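Local coordinates for uncharacterized protein (Legionella longbeachae NSW150, PDB 4JZA) that probably removes the 3-phosphate from phosphatidylinositol 3-phosphate, as a bacterial phosphoinositide phosphatase thought to act on lipids of the infected host, at residues T212-V217 with G290-E295; G191-L196 with T301-L306. All blocks are in the same frame, centred on the assembly; numbering follows the deposited sequence.

In the fold
Contacts 1 and 2 illustrate how two small contacts, one nested in the other along the chain, bring together segments 73 and 105 residues apart in a largely helical region. Contact 2 joins residues 191-196 to 301-306, and contact 1 lies inside the loop so formed, tying 212-217 to 290-295; no strand occurs between the paired segments of either. Their centres are about 12 Å apart, and they share a seam: Trp-192 CB meets Ile-292 CD1 at 4.0 Å, while Thr-301 CG2 lies 3.9 Å from Val-217 CG2. The centre of contact 2 is about 25 Å from the chain centre and that of contact 1 about 37 Å, so contact 1 lies farther out, on the same side.

Contact 1: T212-V217 with G290-E295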
# COMPACT_ATOMS: atom_id res chain seq x y z
N THR A 212 -11.58 21.37 -29.97
CA THR A 212 -11.98 22.21 -28.83
C THR A 212 -13.46 22.08 -28.46
O THR A 212 -13.98 22.86 -27.63
CB THR A 212 -11.77 23.73 -29.14
OG1 THR A 212 -12.79 24.18 -30.03
CG2 THR A 212 -10.39 24.03 -29.78
N SER A 213 -14.17 21.13 -29.06
CA SER A 213 -15.58 20.97 -28.71
C SER A 213 -16.07 19.59 -29.07
O SER A 213 -15.43 18.89 -29.85
CB SER A 213 -16.45 22.01 -29.42
OG SER A 213 -16.66 21.60 -30.76
N TYR A 214 -17.23 19.23 -28.51
CA TYR A 214 -17.77 17.90 -28.72
C TYR A 214 -18.19 17.77 -30.21
O TYR A 214 -17.91 16.78 -30.89
CB TYR A 214 -18.89 17.59 -27.71
CG TYR A 214 -19.13 16.10 -27.67
CD1 TYR A 214 -18.19 15.23 -27.13
CD2 TYR A 214 -20.27 15.54 -28.24
CE1 TYR A 214 -18.39 13.86 -27.14
CE2 TYR A 214 -20.47 14.17 -28.25
CZ TYR A 214 -19.53 13.35 -27.70
OH TYR A 214 -19.72 12.01 -27.74
N LEU A 215 -18.78 18.82 -30.76
CA LEU A 215 -18.98 18.90 -32.21
C LEU A 215 -17.69 18.62 -33.01
O LEU A 215 -17.70 17.85 -33.96
CB LEU A 215 -19.59 20.25 -32.58
CG LEU A 215 -21.06 20.42 -32.15
CD1 LEU A 215 -21.62 21.84 -32.34
CD2 LEU A 215 -21.91 19.40 -32.90
N GLU A 216 -16.58 19.22 -32.63
CA GLU A 216 -15.33 18.91 -33.33
C GLU A 216 -14.88 17.45 -33.13
O GLU A 216 -14.21 16.87 -34.00
CB GLU A 216 -14.23 19.93 -32.99
CG GLU A 216 -14.40 21.27 -33.71
CD GLU A 216 -13.39 22.35 -33.30
OE1 GLU A 216 -12.30 22.05 -32.72
OE2 GLU A 216 -13.69 23.53 -33.59
N VAL A 217 -15.26 16.84 -32.01
CA VAL A 217 -14.94 15.41 -31.83
C VAL A 217 -15.68 14.53 -32.81
O VAL A 217 -15.06 13.71 -33.49
CB VAL A 217 -15.23 14.94 -30.40
CG1 VAL A 217 -15.01 13.43 -30.28
CG2 VAL A 217 -14.31 15.68 -29.44
N GLY A 290 -24.38 8.67 -29.16
CA GLY A 290 -25.35 7.96 -28.33
C GLY A 290 -25.64 8.71 -27.05
O GLY A 290 -25.43 9.91 -26.95
N ASP A 291 -26.12 7.98 -26.05
CA ASP A 291 -26.64 8.59 -24.81
C ASP A 291 -25.56 9.24 -23.93
O ASP A 291 -25.83 10.12 -23.15
CB ASP A 291 -27.44 7.55 -24.00
CG ASP A 291 -28.80 7.19 -24.67
OD1 ASP A 291 -29.50 8.12 -25.18
OD2 ASP A 291 -29.17 5.98 -24.68
N ILE A 292 -24.32 8.83 -24.13
CA ILE A 292 -23.23 9.39 -23.37
C ILE A 292 -23.12 10.90 -23.54
O ILE A 292 -22.60 11.60 -22.67
CB ILE A 292 -21.91 8.67 -23.75
CG1 ILE A 292 -20.92 8.71 -22.58
CG2 ILE A 292 -21.33 9.18 -25.06
CD1 ILE A 292 -21.22 7.64 -21.54
N LYS A 293 -23.62 11.40 -24.67
CA LYS A 293 -23.35 12.76 -25.11
C LYS A 293 -23.89 13.78 -24.16
O LYS A 293 -23.34 14.83 -24.01
CB LYS A 293 -23.90 13.01 -26.52
CG LYS A 293 -25.41 13.05 -26.60
CD LYS A 293 -25.92 12.72 -28.00
CE LYS A 293 -27.42 12.43 -28.01
NZ LYS A 293 -27.91 12.18 -29.39
N TRP A 294 -24.99 13.45 -23.52
CA TRP A 294 -25.61 14.32 -22.53
C TRP A 294 -24.63 14.61 -21.42
O TRP A 294 -24.67 15.66 -20.82
CB TRP A 294 -26.84 13.63 -21.93
CG TRP A 294 -27.98 13.68 -22.86
CD1 TRP A 294 -28.37 12.72 -23.73
CD2 TRP A 294 -28.83 14.81 -23.07
NE1 TRP A 294 -29.43 13.16 -24.46
CE2 TRP A 294 -29.74 14.44 -24.08
CE3 TRP A 294 -28.92 16.09 -22.51
CZ2 TRP A 294 -30.75 15.28 -24.53
CZ3 TRP A 294 -29.93 16.94 -22.95
CH2 TRP A 294 -30.84 16.53 -23.97
N GLU A 295 -23.76 13.65 -21.17
CA GLU A 295 -22.94 13.66 -19.99
C GLU A 295 -21.50 14.15 -20.29
O GLU A 295 -20.93 14.89 -19.49
CB GLU A 295 -23.06 12.28 -19.27
CG GLU A 295 -21.80 11.53 -18.92
CD GLU A 295 -22.06 10.26 -18.08
OE1 GLU A 295 -22.96 9.44 -18.41
OE2 GLU A 295 -21.32 10.08 -17.09
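Tyr-214 and Lys-293 meet at about a right angle, ring carbon CE2 of the tyrosine lying 4.0 Å from CB of the lysine. This is contact with the root of the lysine side chain, and CB approaches the ring obliquely. The phenol end makes a second, looser touch, with Tyr-214 OH 4.2 Å from Ile-292 CG2. With CG anti to the backbone N (chi1 -163°), the tyrosine ring extends from its helix toward residues 290-295.

The polar ends of the two main partners are held just upstream of that segment: Tyr-214 OH hydrogen-bonds to Leu-288 O, and Lys-293 NZ to Thr-289 O. The lysine chain, extended beyond CG, leads away from the tyrosine to Thr-289 O, so that only its root meets the ring across this contact.

Behind the ring, the start of helix 214-234 is capped. Ser-213 is its N-cap, its OG accepting from Glu-216 N at 3.0 Å. Glu-216 OE1 in turn accepts from the N-H of Thr-212, the residue before the cap, at 2.9 Å in a nearly straight bond (171°), although the donor stands above the carboxylate plane. On the other side, a type I beta turn from Gly-290 to Lys-293 leads into helix 293-296. The whole is a serine-capped helix start, belonging to the phosphoinositide phosphatase insertion domain, packed through one aromatic side chain against a beta turn.

Contact 2: G191-L196 with T301-L306; sequences GWLRDL and TQISSL
The indole of Trp-192 has Leu-193 CB over one face, 4.2 Å off the ring plane and displaced to its margin, and Phe-204 packs against it edge-to-face. Across the contact, Ile-303 CG1 approaches CH2 of the indole obliquely at 4.1 Å, the two side chains passing one another in opposite senses. At the pyrrole end, NE1 has a weak hydrogen bond to Thr-299 OG1, just before residues 301-306.

Leu-193 and Ile-303 instead meet end to end at their methyls. A single leucine methyl, CD2, touches two branches of the isoleucine, with CD1 at 3.7 Å and CG2 at 3.9 Å. With CG anti to the backbone N (chi1 -168°), the leucine carries CD2 to the isoleucine. Ile-303 thereby meets both neighbours on the short helix 191-194, and its side chain also touches Cys-205 of helix 198-206.

The isoleucine's backbone carbonyl accepts a hydrogen bond from Trp-311 NE1, a polar anchor separate from the apolar side-chain contact. All three touching residues are buried, and between the two segments they meet through carbon alone. Cohesion here therefore probably comes from dispersion and the exclusion of water, with the Trp-311 bond holding the backbone of Ile-303 and the weak Thr-299 bond at most helping to orient the indole.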
# COMPACT_ATOMS: atom_id res chain seq x y z
N GLY A 191 -16.74 8.96 -14.18
CA GLY A 191 -17.18 7.56 -14.43
C GLY A 191 -17.18 7.10 -15.89
O GLY A 191 -16.79 5.97 -16.19
N TRP A 192 -17.62 7.97 -16.78
CA TRP A 192 -17.69 7.61 -18.18
C TRP A 192 -16.37 7.27 -18.76
O TRP A 192 -16.29 6.49 -19.72
CB TRP A 192 -18.34 8.73 -18.98
CG TRP A 192 -17.59 10.02 -19.12
CD1 TRP A 192 -17.80 11.19 -18.39
CD2 TRP A 192 -16.60 10.34 -20.13
NE1 TRP A 192 -16.96 12.20 -18.89
CE2 TRP A 192 -16.23 11.70 -19.95
CE3 TRP A 192 -16.00 9.60 -21.15
CZ2 TRP A 192 -15.27 12.32 -20.74
CZ3 TRP A 192 -15.02 10.21 -21.95
CH2 TRP A 192 -14.66 11.55 -21.74
N LEU A 193 -15.31 7.87 -18.19
CA LEU A 193 -13.94 7.64 -18.70
C LEU A 193 -13.42 6.32 -18.23
O LEU A 193 -12.77 5.60 -18.99
CB LEU A 193 -13.02 8.74 -18.22
CG LEU A 193 -11.64 8.84 -18.85
CD1 LEU A 193 -11.62 8.83 -20.38
CD2 LEU A 193 -11.04 10.11 -18.32
N ARG A 194 -13.76 6.00 -16.99
CA ARG A 194 -13.43 4.72 -16.43
C ARG A 194 -14.07 3.59 -17.18
O ARG A 194 -13.45 2.57 -17.37
CB ARG A 194 -13.86 4.64 -14.99
CG ARG A 194 -13.02 5.49 -14.07
CD ARG A 194 -13.33 5.17 -12.63
NE ARG A 194 -12.82 6.21 -11.73
CZ ARG A 194 -11.52 6.39 -11.44
NH1 ARG A 194 -10.58 5.62 -11.97
NH2 ARG A 194 -11.17 7.34 -10.60
N ASP A 195 -15.32 3.77 -17.61
CA ASP A 195 -16.06 2.72 -18.32
C ASP A 195 -15.59 2.45 -19.77
O ASP A 195 -15.99 1.47 -20.34
CB ASP A 195 -17.54 3.02 -18.28
CG ASP A 195 -18.11 3.03 -16.84
OD1 ASP A 195 -17.43 2.59 -15.88
OD2 ASP A 195 -19.26 3.49 -16.68
N LEU A 196 -14.69 3.24 -20.33
CA LEU A 196 -14.28 3.04 -21.71
C LEU A 196 -13.45 1.81 -21.95
O LEU A 196 -12.73 1.37 -21.07
CB LEU A 196 -13.48 4.26 -22.21
CG LEU A 196 -14.18 5.63 -22.16
CD1 LEU A 196 -13.29 6.69 -22.78
CD2 LEU A 196 -15.50 5.57 -22.91
N THR A 301 -13.25 17.14 -24.01
CA THR A 301 -12.07 17.71 -24.63
C THR A 301 -11.09 18.23 -23.60
O THR A 301 -10.03 18.73 -23.95
CB THR A 301 -12.39 18.86 -25.62
OG1 THR A 301 -13.15 19.85 -24.96
CG2 THR A 301 -13.13 18.33 -26.81
N GLN A 302 -11.42 18.08 -22.33
CA GLN A 302 -10.53 18.52 -21.28
C GLN A 302 -9.61 17.45 -20.78
O GLN A 302 -8.64 17.75 -20.06
CB GLN A 302 -11.38 19.05 -20.16
CG GLN A 302 -12.10 20.30 -20.60
CD GLN A 302 -13.02 20.80 -19.55
OE1 GLN A 302 -12.95 20.38 -18.41
NE2 GLN A 302 -13.92 21.66 -19.93
N ILE A 303 -9.90 16.21 -21.16
CA ILE A 303 -9.16 15.07 -20.64
C ILE A 303 -7.67 15.16 -21.00
O ILE A 303 -6.82 15.06 -20.12
CB ILE A 303 -9.76 13.73 -21.12
CG1 ILE A 303 -11.22 13.56 -20.66
CG2 ILE A 303 -8.97 12.57 -20.55
CD1 ILE A 303 -11.49 13.72 -19.17
N SER A 304 -7.38 15.39 -22.28
CA SER A 304 -6.01 15.26 -22.77
C SER A 304 -5.06 16.30 -22.21
O SER A 304 -3.87 16.24 -22.46
CB SER A 304 -5.97 15.32 -24.29
OG SER A 304 -6.40 16.58 -24.72
N SER A 305 -5.58 17.26 -21.47
CA SER A 305 -4.72 18.22 -20.77
C SER A 305 -3.85 17.64 -19.64
O SER A 305 -2.85 18.23 -19.28
CB SER A 305 -5.58 19.32 -20.16
OG SER A 305 -6.09 20.12 -21.19
N LEU A 306 -4.31 16.55 -19.04
CA LEU A 306 -3.59 15.86 -18.00
C LEU A 306 -3.21 14.48 -18.49
O LEU A 306 -3.80 13.93 -19.37
CB LEU A 306 -4.45 15.76 -16.77
CG LEU A 306 -4.66 17.12 -16.13
CD1 LEU A 306 -5.69 17.04 -15.00
CD2 LEU A 306 -3.32 17.65 -15.64